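Ralf, proline/betaine transporter (Legionella pneumophila, PDB 4D7Q) probably acts as a guanine nucleotide exchange factor through the Legionella Sec7 domain of this chimera, which is fused to a Rickettsia prowazekii capping domain. Local coordinates at residues Y139-Q144 and K184-L189; F93-R98 and Y190-A195; V131-D136 and G175-D180. The protein carries 2 engineered substitutions. All coordinates share one frame; numbering follows the deposited sequence.

Interaction 1. Residues Y139-Q144 and K184-L189; sequences YLLAFQ and KFLEEL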
loop_
_atom_site.group_PDB
_atom_site.type_symbol
_atom_site.label_atom_id
_atom_site.label_comp_id
_atom_site.label_asym_id
_atom_site.label_seq_id
_atom_site.Cartn_x
_atom_site.Cartn_y
_atom_site.Cartn_z
ATOM N N TYR A 139 13.194 7.841 6.114
ATOM C CA TYR A 139 11.921 7.123 6.299
ATOM C C TYR A 139 11.030 7.778 7.387
ATOM O O TYR A 139 9.842 8.044 7.167
ATOM C CB TYR A 139 12.254 5.652 6.592
ATOM C CG TYR A 139 11.066 4.783 6.929
ATOM C CD1 TYR A 139 10.357 4.120 5.931
ATOM C CD2 TYR A 139 10.652 4.614 8.254
ATOM C CE1 TYR A 139 9.288 3.277 6.242
ATOM C CE2 TYR A 139 9.587 3.775 8.576
ATOM C CZ TYR A 139 8.906 3.109 7.568
ATOM O OH TYR A 139 7.853 2.293 7.883
ATOM N N LEU A 140 11.640 8.080 8.542
ATOM C CA LEU A 140 11.007 8.745 9.675
ATOM C C LEU A 140 10.504 10.144 9.270
ATOM O O LEU A 140 9.349 10.486 9.556
ATOM C CB LEU A 140 12.005 8.828 10.855
ATOM C CG LEU A 140 11.399 9.519 12.115
ATOM C CD1 LEU A 140 10.765 8.511 13.035
ATOM C CD2 LEU A 140 12.423 10.308 12.864
ATOM N N LEU A 141 11.375 10.932 8.588
ATOM C CA LEU A 141 11.040 12.262 8.082
ATOM C C LEU A 141 9.926 12.174 7.064
ATOM O O LEU A 141 9.049 13.032 7.082
ATOM C CB LEU A 141 12.242 12.882 7.357
ATOM C CG LEU A 141 13.321 13.580 8.160
ATOM C CD1 LEU A 141 14.449 13.983 7.231
ATOM C CD2 LEU A 141 12.778 14.811 8.909
ATOM N N ALA A 142 9.985 11.178 6.145
ATOM C CA ALA A 142 8.960 11.020 5.102
ATOM C C ALA A 142 7.556 10.868 5.668
ATOM O O ALA A 142 6.653 11.600 5.249
ATOM C CB ALA A 142 9.289 9.865 4.168
ATOM N N PHE A 143 7.368 9.929 6.605
ATOM C CA PHE A 143 6.071 9.723 7.255
ATOM C C PHE A 143 5.631 10.964 8.039
ATOM O O PHE A 143 4.444 11.312 8.021
ATOM C CB PHE A 143 6.068 8.459 8.136
ATOM C CG PHE A 143 5.638 7.232 7.360
ATOM C CD1 PHE A 143 4.298 7.034 7.022
ATOM C CD2 PHE A 143 6.582 6.315 6.891
ATOM C CE1 PHE A 143 3.911 5.929 6.258
ATOM C CE2 PHE A 143 6.184 5.195 6.147
ATOM C CZ PHE A 143 4.855 5.013 5.838
ATOM N N GLN A 144 6.585 11.662 8.671
ATOM C CA GLN A 144 6.242 12.890 9.400
ATOM C C GLN A 144 5.736 13.972 8.458
ATOM O O GLN A 144 4.790 14.674 8.818
ATOM C CB GLN A 144 7.429 13.446 10.210
ATOM C CG GLN A 144 7.004 14.459 11.305
ATOM C CD GLN A 144 6.182 13.806 12.408
ATOM O OE1 GLN A 144 6.361 12.627 12.757
ATOM N NE2 GLN A 144 5.241 14.545 12.976
ATOM N N LYS A 184 18.363 24.291 11.025
ATOM C CA LYS A 184 18.153 24.979 9.762
ATOM C C LYS A 184 17.493 24.026 8.757
ATOM O O LYS A 184 16.599 24.448 8.028
ATOM C CB LYS A 184 19.484 25.556 9.244
ATOM C CG LYS A 184 19.361 26.418 7.985
ATOM C CD LYS A 184 20.512 27.414 7.838
ATOM C CE LYS A 184 20.133 28.790 8.340
ATOM N NZ LYS A 184 21.207 29.790 8.099
ATOM N N PHE A 185 17.908 22.744 8.734
ATOM C CA PHE A 185 17.296 21.728 7.866
ATOM C C PHE A 185 15.787 21.624 8.175
ATOM O O PHE A 185 14.974 21.621 7.248
ATOM C CB PHE A 185 17.992 20.358 8.051
ATOM C CG PHE A 185 17.311 19.200 7.349
ATOM C CD1 PHE A 185 17.531 18.954 6.004
ATOM C CD2 PHE A 185 16.479 18.335 8.048
ATOM C CE1 PHE A 185 16.881 17.901 5.352
ATOM C CE2 PHE A 185 15.835 17.279 7.397
ATOM C CZ PHE A 185 16.051 17.062 6.058
ATOM N N LEU A 186 15.428 21.551 9.480
ATOM C CA LEU A 186 14.030 21.441 9.905
ATOM C C LEU A 186 13.212 22.709 9.681
ATOM O O LEU A 186 12.018 22.611 9.433
ATOM C CB LEU A 186 13.915 20.980 11.368
ATOM C CG LEU A 186 14.320 19.520 11.643
ATOM C CD1 LEU A 186 14.053 19.149 13.099
ATOM C CD2 LEU A 186 13.641 18.541 10.659
ATOM N N GLU A 187 13.844 23.894 9.781
ATOM C CA GLU A 187 13.145 25.163 9.521
ATOM C C GLU A 187 12.748 25.243 8.046
ATOM O O GLU A 187 11.641 25.675 7.729
ATOM C CB GLU A 187 14.032 26.349 9.887
ATOM C CG GLU A 187 14.137 26.585 11.377
ATOM C CD GLU A 187 15.339 27.401 11.805
ATOM O OE1 GLU A 187 15.904 28.132 10.961
ATOM O OE2 GLU A 187 15.709 27.320 12.995
ATOM N N GLU A 188 13.631 24.759 7.196
ATOM C CA GLU A 188 13.441 24.693 5.763
ATOM C C GLU A 188 12.437 23.602 5.371
ATOM O O GLU A 188 11.589 23.815 4.548
ATOM C CB GLU A 188 14.774 24.503 5.051
ATOM C CG GLU A 188 15.664 25.730 5.106
ATOM C CD GLU A 188 17.140 25.492 4.780
ATOM O OE1 GLU A 188 17.594 24.329 4.642
ATOM O OE2 GLU A 188 17.869 26.504 4.678
ATOM N N LEU A 189 12.561 22.447 5.991
ATOM C CA LEU A 189 11.608 21.383 5.857
ATOM C C LEU A 189 10.187 21.854 6.157
ATOM O O LEU A 189 9.326 21.708 5.354
ATOM C CB LEU A 189 11.983 20.212 6.739
ATOM C CG LEU A 189 11.142 18.974 6.477
ATOM C CD1 LEU A 189 11.912 17.835 5.854
ATOM C CD2 LEU A 189 10.486 18.526 7.741
#
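L141 faces F185 and L189 across two helical segments that run in nearly the same direction, 30° apart, with their axes 13.2 Å from each other. This is a buried contact between helices 135-152 and 183-195 of the all-helical Sec7 domain, the Legionella part of the chimera. The closest pair of CA atoms, L141 and L189, is 9.4 Å apart. At that spacing the contact is made by the ends of large apolar side chains, leucine and phenylalanine, and helix 93-102 helps to fill the interval: its F93 packs on both L141 and L189.

From 139-144 a single residue makes the contact. L141 reaches over with both methyls and so can touch three partners. F185 comes from the opposite direction, its CG anti to the backbone N (chi1 172°), which carries the ring out toward the other helix. The two meet at the rim of the ring, near its plane: L141 CD1 sits 3.6 Å from F185 CE2 and 3.7 Å from F185 CZ, so L141 meets the edge of the ring and not a face. F181, in the loop preceding helix 183-195, packs against both L141 and L186. The second methyl, L141 CD2, faces two leucines of the other helix, 4.2 Å from L186 CD2 and 4.4 Å from L189 CD1.

Interaction 2. Residues F93-R98 and Y190-A195; sequences FVEGLR and YSEIKA. With GOL (glycerol), chain F.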
loop_
_atom_site.group_PDB
_atom_site.type_symbol
_atom_site.label_atom_id
_atom_site.label_comp_id
_atom_site.label_asym_id
_atom_site.label_seq_id
_atom_site.Cartn_x
_atom_site.Cartn_y
_atom_site.Cartn_z
ATOM N N PHE A 93 14.428 17.667 0.220
ATOM C CA PHE A 93 13.809 16.465 0.713
ATOM C C PHE A 93 12.305 16.517 0.430
ATOM O O PHE A 93 11.766 15.636 -0.122
ATOM C CB PHE A 93 14.096 16.230 2.194
ATOM C CG PHE A 93 13.408 15.035 2.745
ATOM C CD1 PHE A 93 13.967 13.803 2.640
ATOM C CD2 PHE A 93 12.203 15.141 3.346
ATOM C CE1 PHE A 93 13.329 12.696 3.117
ATOM C CE2 PHE A 93 11.553 14.041 3.820
ATOM C CZ PHE A 93 12.117 12.816 3.716
ATOM N N VAL A 94 11.681 17.610 0.797
ATOM C CA VAL A 94 10.237 17.826 0.601
ATOM C C VAL A 94 9.863 17.778 -0.902
ATOM O O VAL A 94 8.899 17.095 -1.251
ATOM C CB VAL A 94 9.736 19.118 1.322
ATOM C CG1 VAL A 94 8.259 19.406 1.016
ATOM C CG2 VAL A 94 9.950 19.027 2.824
ATOM N N GLU A 95 10.652 18.441 -1.791
ATOM C CA GLU A 95 10.396 18.420 -3.251
ATOM C C GLU A 95 10.439 16.986 -3.792
ATOM O O GLU A 95 9.577 16.614 -4.573
ATOM C CB GLU A 95 11.437 19.246 -4.046
ATOM C CG GLU A 95 11.375 20.752 -3.884
ATOM C CD GLU A 95 12.497 21.529 -4.563
ATOM O OE1 GLU A 95 13.646 21.024 -4.634
ATOM O OE2 GLU A 95 12.228 22.675 -4.991
ATOM N N GLY A 96 11.484 16.236 -3.429
ATOM C CA GLY A 96 11.696 14.857 -3.865
ATOM C C GLY A 96 10.575 13.944 -3.429
ATOM O O GLY A 96 10.036 13.188 -4.239
ATOM N N LEU A 97 10.188 14.051 -2.147
ATOM C CA LEU A 97 9.113 13.240 -1.594
ATOM C C LEU A 97 7.778 13.583 -2.252
ATOM O O LEU A 97 7.048 12.674 -2.617
ATOM C CB LEU A 97 9.049 13.352 -0.054
ATOM C CG LEU A 97 7.863 12.665 0.650
ATOM C CD1 LEU A 97 7.986 11.136 0.581
ATOM C CD2 LEU A 97 7.804 13.080 2.085
ATOM N N ARG A 98 7.466 14.873 -2.413
ATOM C CA ARG A 98 6.203 15.304 -3.045
ATOM C C ARG A 98 6.139 14.816 -4.509
ATOM O O ARG A 98 5.153 14.193 -4.909
ATOM C CB ARG A 98 6.050 16.838 -2.949
ATOM C CG ARG A 98 4.732 17.407 -3.519
ATOM C CD ARG A 98 4.676 18.920 -3.314
ATOM N NE ARG A 98 5.711 19.592 -4.097
ATOM C CZ ARG A 98 6.685 20.349 -3.596
ATOM N NH1 ARG A 98 6.743 20.593 -2.292
ATOM N NH2 ARG A 98 7.596 20.883 -4.399
ATOM N N TYR A 190 10.004 22.458 7.316
ATOM C CA TYR A 190 8.746 23.047 7.698
ATOM C C TYR A 190 8.201 24.109 6.723
ATOM O O TYR A 190 7.070 24.059 6.373
ATOM C CB TYR A 190 8.823 23.597 9.107
ATOM C CG TYR A 190 7.493 23.944 9.700
ATOM C CD1 TYR A 190 6.889 25.151 9.442
ATOM C CD2 TYR A 190 6.856 23.068 10.527
ATOM C CE1 TYR A 190 5.669 25.459 9.975
ATOM C CE2 TYR A 190 5.639 23.366 11.074
ATOM C CZ TYR A 190 5.053 24.566 10.792
ATOM O OH TYR A 190 3.866 24.866 11.333
ATOM N N SER A 191 9.052 25.035 6.309
ATOM C CA SER A 191 8.707 26.080 5.343
ATOM C C SER A 191 8.161 25.487 4.033
ATOM O O SER A 191 7.157 25.965 3.525
ATOM C CB SER A 191 9.927 26.961 5.058
ATOM O OG SER A 191 9.580 27.967 4.120
ATOM N N GLU A 192 8.793 24.415 3.519
ATOM C CA GLU A 192 8.369 23.756 2.276
ATOM C C GLU A 192 7.092 22.956 2.454
ATOM O O GLU A 192 6.271 22.915 1.537
ATOM C CB GLU A 192 9.468 22.850 1.755
ATOM C CG GLU A 192 10.715 23.589 1.324
ATOM C CD GLU A 192 11.740 22.636 0.761
ATOM O OE1 GLU A 192 11.430 21.969 -0.248
ATOM O OE2 GLU A 192 12.820 22.498 1.370
ATOM N N ILE A 193 6.913 22.328 3.622
ATOM C CA ILE A 193 5.671 21.593 3.946
ATOM C C ILE A 193 4.490 22.603 3.957
ATOM O O ILE A 193 3.442 22.366 3.339
ATOM C CB ILE A 193 5.822 20.847 5.314
ATOM C CG1 ILE A 193 6.716 19.600 5.162
ATOM C CG2 ILE A 193 4.477 20.475 5.902
ATOM C CD1 ILE A 193 7.131 18.925 6.545
ATOM N N LYS A 194 4.698 23.728 4.642
ATOM C CA LYS A 194 3.710 24.798 4.781
ATOM C C LYS A 194 3.338 25.499 3.455
ATOM O O LYS A 194 2.172 25.851 3.252
ATOM C CB LYS A 194 4.149 25.785 5.880
ATOM C CG LYS A 194 2.985 26.545 6.481
ATOM C CD LYS A 194 3.410 27.647 7.445
ATOM C CE LYS A 194 2.300 28.662 7.661
ATOM N NZ LYS A 194 1.055 28.062 8.226
ATOM N N ALA A 195 4.312 25.657 2.547
ATOM C CA ALA A 195 4.119 26.363 1.272
ATOM C C ALA A 195 3.181 25.724 0.271
ATOM O O ALA A 195 2.500 26.444 -0.457
ATOM C CB ALA A 195 5.463 26.628 0.603
HETATM C C1 GOL F . 15.633 20.109 1.998
HETATM O O1 GOL F . 16.304 18.894 1.912
HETATM C C2 GOL F . 14.402 19.910 2.848
HETATM O O2 GOL F . 13.212 20.083 2.139
HETATM C C3 GOL F . 14.427 20.788 4.072
HETATM O O3 GOL F . 15.716 20.901 4.581
HETATM O O HOH W 1 5.070 20.941 -0.008
HETATM O O HOH W 2 8.780 22.502 -1.595
#
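V94 and E192 lie alongside each other, pointing opposite ways, where the first turn of helix 93-102 meets the last turns of helix 183-195 in the all-helical Sec7 domain, the Legionella part of the chimera. The segment axes approach to 9.7 Å at 42°. The tight part is apolar: V94 CG1, anti to the backbone N (chi1 175°), rests 3.7 Å from the aliphatic E192 CB, while V94 CG2 turns to I193 and reaches its CG1 at 4.0 Å. A short, branched valine suits this place, since its two methyls serve two neighbours where the backbones are close.

The E192 carboxylate first lies over carbon, its OE1 3.7 Å from V94 CB and 3.8 Å from E95 CG, before reaching polar partners near the start of helix 93-102, where amides have no preceding turn to bond. Glycerol, probably from the crystallisation liquor, fills this corner. Its O1 accepts from F93 N and its O2 from V94 N, the latter almost straight at 174°; O2 donates to E192 OE2 at 2.6 Å. E192 OE1 also bonds S92 OG; the helix start may partly offset its charge, with the E95 carboxylate, itself bonded to S92 N, nearby. On the solvent side R98 approaches only through water: R98 NH1 donates to two molecules, one bonded to E192 O and the other to E192 OE1.

Helix 135-152 lies against the apolar side, with T145 and L152 on I193 and L141 on F93, while F198, beyond helix 183-195, packs over V94, L97 and R98.

Interaction 3. Residues V131-D136 and G175-D180; sequences VVSNAD and GNNGGD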
loop_
_atom_site.group_PDB
_atom_site.type_symbol
_atom_site.label_atom_id
_atom_site.label_comp_id
_atom_site.label_asym_id
_atom_site.label_seq_id
_atom_site.Cartn_x
_atom_site.Cartn_y
_atom_site.Cartn_z
ATOM N N VAL A 131 22.427 15.234 2.556
ATOM C CA VAL A 131 21.180 15.907 2.986
ATOM C C VAL A 131 20.583 15.208 4.209
ATOM O O VAL A 131 20.159 15.866 5.159
ATOM C CB VAL A 131 20.167 16.059 1.809
ATOM C CG1 VAL A 131 18.821 16.618 2.269
ATOM C CG2 VAL A 131 20.750 16.925 0.690
ATOM N N VAL A 132 20.536 13.880 4.168
ATOM C CA VAL A 132 20.035 13.041 5.263
ATOM C C VAL A 132 21.132 12.061 5.680
ATOM O O VAL A 132 21.913 11.664 4.833
ATOM C CB VAL A 132 18.684 12.332 4.928
ATOM C CG1 VAL A 132 17.518 13.334 4.941
ATOM C CG2 VAL A 132 18.753 11.589 3.589
ATOM N N SER A 133 21.180 11.681 6.965
ATOM C CA SER A 133 22.190 10.797 7.553
ATOM C C SER A 133 22.168 9.388 7.014
ATOM O O SER A 133 23.230 8.819 6.807
ATOM C CB SER A 133 22.086 10.773 9.074
ATOM O OG SER A 133 20.825 10.282 9.488
ATOM N N ASN A 134 20.966 8.828 6.771
ATOM C CA ASN A 134 20.766 7.474 6.254
ATOM C C ASN A 134 19.313 7.314 5.779
ATOM O O ASN A 134 18.512 8.209 6.001
ATOM C CB ASN A 134 21.165 6.398 7.313
ATOM C CG ASN A 134 20.443 6.493 8.627
ATOM O OD1 ASN A 134 19.211 6.451 8.702
ATOM N ND2 ASN A 134 21.199 6.540 9.707
ATOM N N ALA A 135 18.967 6.159 5.205
ATOM C CA ALA A 135 17.630 5.887 4.692
ATOM C C ALA A 135 16.547 5.774 5.790
ATOM O O ALA A 135 15.389 6.084 5.521
ATOM C CB ALA A 135 17.645 4.649 3.799
ATOM N N ASP A 136 16.923 5.345 7.018
ATOM C CA ASP A 136 15.994 5.235 8.151
ATOM C C ASP A 136 15.544 6.596 8.626
ATOM O O ASP A 136 14.364 6.773 8.935
ATOM C CB ASP A 136 16.606 4.425 9.310
ATOM C CG ASP A 136 16.880 2.964 8.969
ATOM O OD1 ASP A 136 16.037 2.344 8.280
ATOM O OD2 ASP A 136 17.937 2.443 9.391
ATOM N N GLY A 175 15.576 11.377 16.435
ATOM C CA GLY A 175 15.143 10.667 15.227
ATOM C C GLY A 175 16.134 10.651 14.079
ATOM O O GLY A 175 15.857 10.041 13.038
ATOM N N ASN A 176 17.291 11.351 14.250
ATOM C CA ASN A 176 18.331 11.436 13.233
ATOM C C ASN A 176 19.489 10.570 13.635
ATOM O O ASN A 176 20.421 11.047 14.265
ATOM C CB ASN A 176 18.797 12.900 12.999
ATOM C CG ASN A 176 19.765 13.084 11.856
ATOM O OD1 ASN A 176 19.785 12.328 10.881
ATOM N ND2 ASN A 176 20.588 14.111 11.942
ATOM N N ASN A 177 19.424 9.281 13.301
ATOM C CA ASN A 177 20.501 8.336 13.608
ATOM C C ASN A 177 20.792 8.318 15.145
ATOM O O ASN A 177 21.943 8.298 15.559
ATOM C CB ASN A 177 21.723 8.767 12.769
ATOM C CG ASN A 177 22.808 7.771 12.549
ATOM O OD1 ASN A 177 23.978 8.143 12.478
ATOM N ND2 ASN A 177 22.451 6.513 12.370
ATOM N N GLY A 178 19.732 8.420 15.963
ATOM C CA GLY A 178 19.852 8.469 17.417
ATOM C C GLY A 178 20.090 9.869 17.951
ATOM O O GLY A 178 20.107 10.081 19.165
ATOM N N GLY A 179 20.314 10.807 17.038
ATOM C CA GLY A 179 20.567 12.206 17.351
ATOM C C GLY A 179 19.508 13.123 16.781
ATOM O O GLY A 179 18.413 12.672 16.459
ATOM N N ASP A 180 19.843 14.398 16.609
ATOM C CA ASP A 180 18.908 15.410 16.133
ATOM C C ASP A 180 19.206 15.916 14.735
ATOM O O ASP A 180 20.362 15.916 14.275
ATOM C CB ASP A 180 18.868 16.605 17.103
ATOM C CG ASP A 180 18.509 16.224 18.528
ATOM O OD1 ASP A 180 17.783 15.214 18.714
ATOM O OD2 ASP A 180 18.910 16.958 19.455
HETATM O O HOH W 3 19.118 13.045 8.316
HETATM O O HOH W 4 18.371 7.055 11.441
#
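S133 and N134 make a polar surface contact with N176 and N177, joining the residues before helix 135-152 to the loop between helices 165-171 and 183-195 of the Sec7 domain. One direct hydrogen bond holds it: S133 OG, turned to N176 by its place between the backbone N and the carbonyl carbon (chi1 61°), donates to N176 OD1 over 2.7 Å at a C=O...donor angle of 152°, tilted from the carbonyl plane. A water bridges the same spot, accepting from S133 N and donating to N176 OD1. N176 ND2 donates straight to D180 O, from above the carbonyl plane, steadying the amide's other end.

N134 sits at the N-cap, its OD1 accepting from A137 N, and a second water donates to it and bonds N177 N weakly. The N134 and N177 amides are turned 78° apart; as modelled two NH2 groups meet, so the N177 orientation is doubtful, that of N134 being set by its capping bond.

Backbone bonds N176 N to G179 O and G179 N to N176 O, each 2.8 Å, close the loop. With N177 and G178 at the corner, the Asn-Gly pair suited to left-handed backbone angles, this is a type I' turn beside a classic beta bulge.

Overall arrangement
All three contacts lie in the Sec7 domain, on one side of the chain's centre. Interactions 1 and 2 share helix 183-195, their centres about 8 Å apart; interactions 1 and 3 share helix 135-152, about 10 Å apart; interactions 2 and 3 are about 17 Å apart. Along the chain the segments of interactions 1 and 3 alternate, and both pairs are nested within the loop closed by 93-98 and 190-195. F93 links interactions 2 and 1 by packing on L141, A142 and L189, while V132 reaches L141, F185 and F93 from interaction 3. Segments distant in sequence thus meet in one patch, its buried centre flanked by a polar turn and a water-bridged edge.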